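Local coordinates for protein thiamine-monophosphate kinase (Stenotrophomonas maltophilia, PDB 6XEP) that probably catalyses the ATP-dependent phosphorylation of thiamine monophosphate to thiamine diphosphate, the active cofactor form of vitamin B1, at residues V222-S225 with A230-G233; L76-S81 with D274-C279. All coordinates share one frame; numbering follows the deposited sequence.

Overall arrangement
Both contacts lie at the predicted nucleotide and magnesium site, where the N- and C-terminal halves of this PurM-like kinase meet; their centres are 10 Å apart. Interaction 1 secures the end of strand 220-224 to the helix that follows it, and interaction 2 sets helix 68-85 of the N-terminal half against the neighbouring strand 277-282 and the turn before it. Along the chain, the first is nested within the loop closed by the second. They touch directly: Val224 N lies 2.7 Å from Glu277 O in the sheet, Asp223 OD2 stands 2.8 Å from Ser81 OG across the halves, and Ser225 CB packs 3.3 Å from Tyr276 CE1.

Interaction 1: residues V222-S225 with A230-G233; sequences VDVS and ADLG
Asp231 reaches back from helix 228-239 to the end of the preceding strand, and its OD2 accepts a hydrogen bond from Ser225 N at 2.8 Å. This is the strand-turn-helix element of the PurM-like C-terminal domain, in which strand 220-224 runs through a short turn into the helix. The bond is bent, with an N-H...O angle of 142°, and the amide meets OD2 from above the carboxylate, 48° out of its plane. Asp231 CG lies beside its own backbone N and anti to the carbonyl carbon (chi1 -73°), which directs the carboxylate from the helix toward the strand end. The same OD2 also accepts from Asp226 N, so two successive amides of the turn converge on one oxygen.

Around this bond the carboxylate is pressed against backbone: its CG comes within 3.1 Å of Asp223 O, and OD2 within 3.4 Å of Val224 CA. Asp223 O and the carboxylate oxygens are all acceptors, so the hold on the carboxylate probably comes from the two amides. Val222 closes the other end of the contact, its CG1 lying 3.6 Å from Asp231 O while CG2 approaches Asp231 CB; the two side chains cross at about a right angle.

Further out, backbone bonds to Cys279 and Glu277 tie the strand into its sheet, and Leu232, which points away from strand 220-224, packs on Cys279 and on Ala243 and Val245 of the same sheet. By holding the turn, Asp231 probably helps to position Ser225, predicted to bind ATP. Two residues earlier lies Asp223, a predicted magnesium ligand, which leaves the strand away from the helix; its OD2 is bonded to Ser81 OG, while its OD1 remains 5.0 Å from Asp231 OD1.

Interaction 2: residues L76-S81 with D274-C279; sequences LAVNLS and DDYELC
With chi1 at 180° Ser81 holds OG opposite its amide nitrogen, which brings the hydroxyl to the ring of Tyr276, whose CG lies beside its own N (chi1 -63°); the two meet between helix 68-85 and the turn before strand 277-282. Tyr276 belongs to a G1 beta bulge: Tyr276 and Glu277 together face Val224 on the neighbouring strand, and Tyr276 has the positive backbone angles (phi 53°) of such a bulge. Ser81 OG arrives at the ring's edge, near its plane, 3.6 Å from Tyr276 CD1.

One helical turn earlier, Val78 packs against the outer end of the same ring. Its CG2 touches Tyr276 CZ at 3.6 Å and the phenol oxygen OH at 3.4 Å, approaching obliquely, while Val78 CG1 is 3.9 Å from Tyr276 CE1. The ring thus spans one turn of helix, serine near its root and valine near its hydroxyl end. The CD2 methyl of Leu278 makes a looser contact with the carbonyl oxygen Ser81 O (4.3 Å).

The contact joins the N-terminal half of the PurM-like fold to the C-terminal half at the predicted metal site. Ser81 OG, bonded to Asp223, links the helix to the predicted magnesium site, and Tyr276 packs on Ser225 of the predicted ATP site. Glu277, the second residue of the bulge, forms salt bridges with Arg200 and Arg207. A water bridges the two segments at the tyrosine's backbone carbonyl, donating one hydrogen to Tyr276 O at 2.7 Å and the other to Ser81 OG at 3.1 Å.

Interaction 1: residues V222-S225 with A230-G233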
loop_
_atom_site.group_PDB
_atom_site.type_symbol
_atom_site.label_atom_id
_atom_site.label_comp_id
_atom_site.label_asym_id
_atom_site.label_seq_id
_atom_site.Cartn_x
_atom_site.Cartn_y
_atom_site.Cartn_z
ATOM N N VAL A 222 -4.330 20.561 8.969
ATOM C CA VAL A 222 -3.483 19.988 7.931
ATOM C C VAL A 222 -2.217 19.523 8.625
ATOM O O VAL A 222 -1.825 20.080 9.647
ATOM C CB VAL A 222 -3.196 21.031 6.815
ATOM C CG1 VAL A 222 -2.387 22.218 7.366
ATOM C CG2 VAL A 222 -2.464 20.393 5.657
ATOM N N ASP A 223 -1.570 18.490 8.088
ATOM C CA ASP A 223 -0.276 18.177 8.667
ATOM C C ASP A 223 0.825 18.893 7.895
ATOM O O ASP A 223 0.703 19.165 6.693
ATOM C CB ASP A 223 -0.035 16.667 8.804
ATOM C CG ASP A 223 0.390 16.001 7.543
ATOM O OD1 ASP A 223 -0.095 16.402 6.464
ATOM O OD2 ASP A 223 1.192 15.018 7.662
ATOM N N VAL A 224 1.848 19.303 8.629
ATOM C CA VAL A 224 2.930 20.114 8.090
ATOM C C VAL A 224 4.061 19.157 7.741
ATOM O O VAL A 224 4.795 18.695 8.618
ATOM C CB VAL A 224 3.393 21.190 9.072
ATOM C CG1 VAL A 224 4.444 22.079 8.386
ATOM C CG2 VAL A 224 2.203 22.015 9.524
ATOM N N SER A 225 4.182 18.840 6.460
ATOM C CA SER A 225 5.268 17.980 5.997
ATOM C C SER A 225 6.021 18.556 4.822
ATOM O O SER A 225 7.151 18.129 4.584
ATOM C CB SER A 225 4.740 16.594 5.607
ATOM O OG SER A 225 3.802 16.701 4.562
ATOM N N ALA A 230 3.565 25.926 2.647
ATOM C CA ALA A 230 2.922 25.085 1.647
ATOM C C ALA A 230 1.657 24.451 2.207
ATOM O O ALA A 230 0.599 24.489 1.570
ATOM C CB ALA A 230 3.898 24.002 1.167
ATOM N N ASP A 231 1.737 23.909 3.425
ATOM C CA ASP A 231 0.614 23.166 3.985
ATOM C C ASP A 231 -0.482 24.094 4.499
ATOM O O ASP A 231 -1.671 23.846 4.258
ATOM C CB ASP A 231 1.126 22.214 5.070
ATOM C CG ASP A 231 1.870 21.023 4.470
ATOM O OD1 ASP A 231 1.272 20.323 3.624
ATOM O OD2 ASP A 231 3.055 20.827 4.785
ATOM N N LEU A 232 -0.120 25.187 5.168
ATOM C CA LEU A 232 -1.143 26.180 5.484
ATOM C C LEU A 232 -1.764 26.733 4.212
ATOM O O LEU A 232 -2.957 27.057 4.189
ATOM C CB LEU A 232 -0.529 27.310 6.306
ATOM C CG LEU A 232 -1.432 28.421 6.788
ATOM C CD1 LEU A 232 -2.623 27.826 7.508
ATOM C CD2 LEU A 232 -0.597 29.306 7.713
ATOM N N GLY A 233 -0.971 26.817 3.148
ATOM C CA GLY A 233 -1.493 27.177 1.836
ATOM C C GLY A 233 -2.662 26.332 1.385
ATOM O O GLY A 233 -3.583 26.834 0.739
#

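Interaction 2: residues L76-S81 with D274-C279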
loop_
_atom_site.group_PDB
_atom_site.type_symbol
_atom_site.label_atom_id
_atom_site.label_comp_id
_atom_site.label_asym_id
_atom_site.label_seq_id
_atom_site.Cartn_x
_atom_site.Cartn_y
_atom_site.Cartn_z
ATOM N N LEU A 76 6.408 4.621 8.967
ATOM C CA LEU A 76 5.079 4.621 9.572
ATOM C C LEU A 76 4.666 6.021 10.029
ATOM O O LEU A 76 3.491 6.387 9.920
ATOM C CB LEU A 76 5.041 3.648 10.746
ATOM C CG LEU A 76 3.745 3.565 11.550
ATOM C CD1 LEU A 76 2.560 3.131 10.660
ATOM C CD2 LEU A 76 3.941 2.583 12.708
ATOM N N ALA A 77 5.603 6.808 10.562
ATOM C CA ALA A 77 5.259 8.125 11.088
ATOM C C ALA A 77 4.621 9.019 10.025
ATOM O O ALA A 77 3.716 9.803 10.332
ATOM C CB ALA A 77 6.504 8.803 11.662
ATOM N N VAL A 78 5.097 8.940 8.781
ATOM C CA VAL A 78 4.508 9.750 7.713
ATOM C C VAL A 78 3.017 9.449 7.578
ATOM O O VAL A 78 2.184 10.355 7.481
ATOM C CB VAL A 78 5.254 9.513 6.388
ATOM C CG1 VAL A 78 4.577 10.301 5.284
ATOM C CG2 VAL A 78 6.696 9.943 6.540
ATOM N N ASN A 79 2.661 8.166 7.582
ATOM C CA ASN A 79 1.264 7.780 7.412
ATOM C C ASN A 79 0.424 8.153 8.620
ATOM O O ASN A 79 -0.736 8.570 8.482
ATOM C CB ASN A 79 1.184 6.280 7.162
ATOM C CG ASN A 79 1.638 5.916 5.789
ATOM O OD1 ASN A 79 2.831 5.734 5.542
ATOM N ND2 ASN A 79 0.695 5.839 4.861
ATOM N N LEU A 80 0.971 7.955 9.819
ATOM C CA LEU A 80 0.231 8.314 11.014
ATOM C C LEU A 80 0.001 9.815 11.081
ATOM O O LEU A 80 -1.036 10.260 11.577
ATOM C CB LEU A 80 0.976 7.830 12.252
ATOM C CG LEU A 80 0.995 6.321 12.460
ATOM C CD1 LEU A 80 1.802 5.961 13.716
ATOM C CD2 LEU A 80 -0.444 5.771 12.551
ATOM N N SER A 81 0.967 10.603 10.609
ATOM C CA SER A 81 0.782 12.047 10.586
ATOM C C SER A 81 -0.346 12.434 9.626
ATOM O O SER A 81 -1.124 13.356 9.911
ATOM C CB SER A 81 2.089 12.727 10.198
ATOM O OG SER A 81 1.901 14.127 10.171
ATOM N N ASP A 274 9.332 17.977 6.362
ATOM C CA ASP A 274 9.302 16.810 7.259
ATOM C C ASP A 274 9.112 17.153 8.733
ATOM O O ASP A 274 9.586 16.420 9.604
ATOM C CB ASP A 274 10.562 15.965 7.095
ATOM C CG ASP A 274 10.575 15.204 5.789
ATOM O OD1 ASP A 274 9.719 15.475 4.918
ATOM O OD2 ASP A 274 11.447 14.329 5.641
ATOM N N ASP A 275 8.393 18.228 9.064
ATOM C CA ASP A 275 8.120 18.466 10.486
ATOM C C ASP A 275 7.188 17.405 11.053
ATOM O O ASP A 275 7.396 16.917 12.176
ATOM C CB ASP A 275 7.490 19.832 10.693
ATOM C CG ASP A 275 8.418 20.971 10.340
ATOM O OD1 ASP A 275 9.526 21.050 10.922
ATOM O OD2 ASP A 275 8.012 21.810 9.511
ATOM N N TYR A 276 6.164 17.037 10.280
ATOM C CA TYR A 276 5.083 16.150 10.715
ATOM C C TYR A 276 4.447 16.669 12.007
ATOM O O TYR A 276 4.140 15.922 12.935
ATOM C CB TYR A 276 5.576 14.687 10.810
ATOM C CG TYR A 276 5.977 14.244 9.416
ATOM C CD1 TYR A 276 5.009 14.064 8.443
ATOM C CD2 TYR A 276 7.321 14.097 9.046
ATOM C CE1 TYR A 276 5.345 13.694 7.139
ATOM C CE2 TYR A 276 7.669 13.725 7.738
ATOM C CZ TYR A 276 6.673 13.530 6.794
ATOM O OH TYR A 276 6.967 13.182 5.487
ATOM N N GLU A 277 4.217 17.980 12.038
ATOM C CA GLU A 277 3.405 18.645 13.045
ATOM C C GLU A 277 2.012 18.873 12.474
ATOM O O GLU A 277 1.773 18.638 11.295
ATOM C CB GLU A 277 4.060 19.966 13.470
ATOM C CG GLU A 277 5.415 19.753 14.141
ATOM C CD GLU A 277 5.315 19.132 15.549
ATOM O OE1 GLU A 277 4.195 18.815 16.031
ATOM O OE2 GLU A 277 6.375 18.971 16.197
ATOM N N LEU A 278 1.075 19.302 13.321
ATOM C CA LEU A 278 -0.281 19.609 12.870
ATOM C C LEU A 278 -0.505 21.112 12.945
ATOM O O LEU A 278 -0.220 21.727 13.974
ATOM C CB LEU A 278 -1.336 18.904 13.730
ATOM C CG LEU A 278 -1.509 17.401 13.571
ATOM C CD1 LEU A 278 -2.746 16.941 14.373
ATOM C CD2 LEU A 278 -1.667 17.051 12.101
ATOM N N CYS A 279 -1.021 21.695 11.870
ATOM C CA CYS A 279 -1.424 23.102 11.853
ATOM C C CYS A 279 -2.937 23.145 11.767
ATOM O O CYS A 279 -3.532 22.428 10.947
ATOM C CB CYS A 279 -0.784 23.841 10.670
ATOM S SG CYS A 279 -1.308 25.550 10.495
HETATM O O HOH W 1 1.670 14.827 13.148
#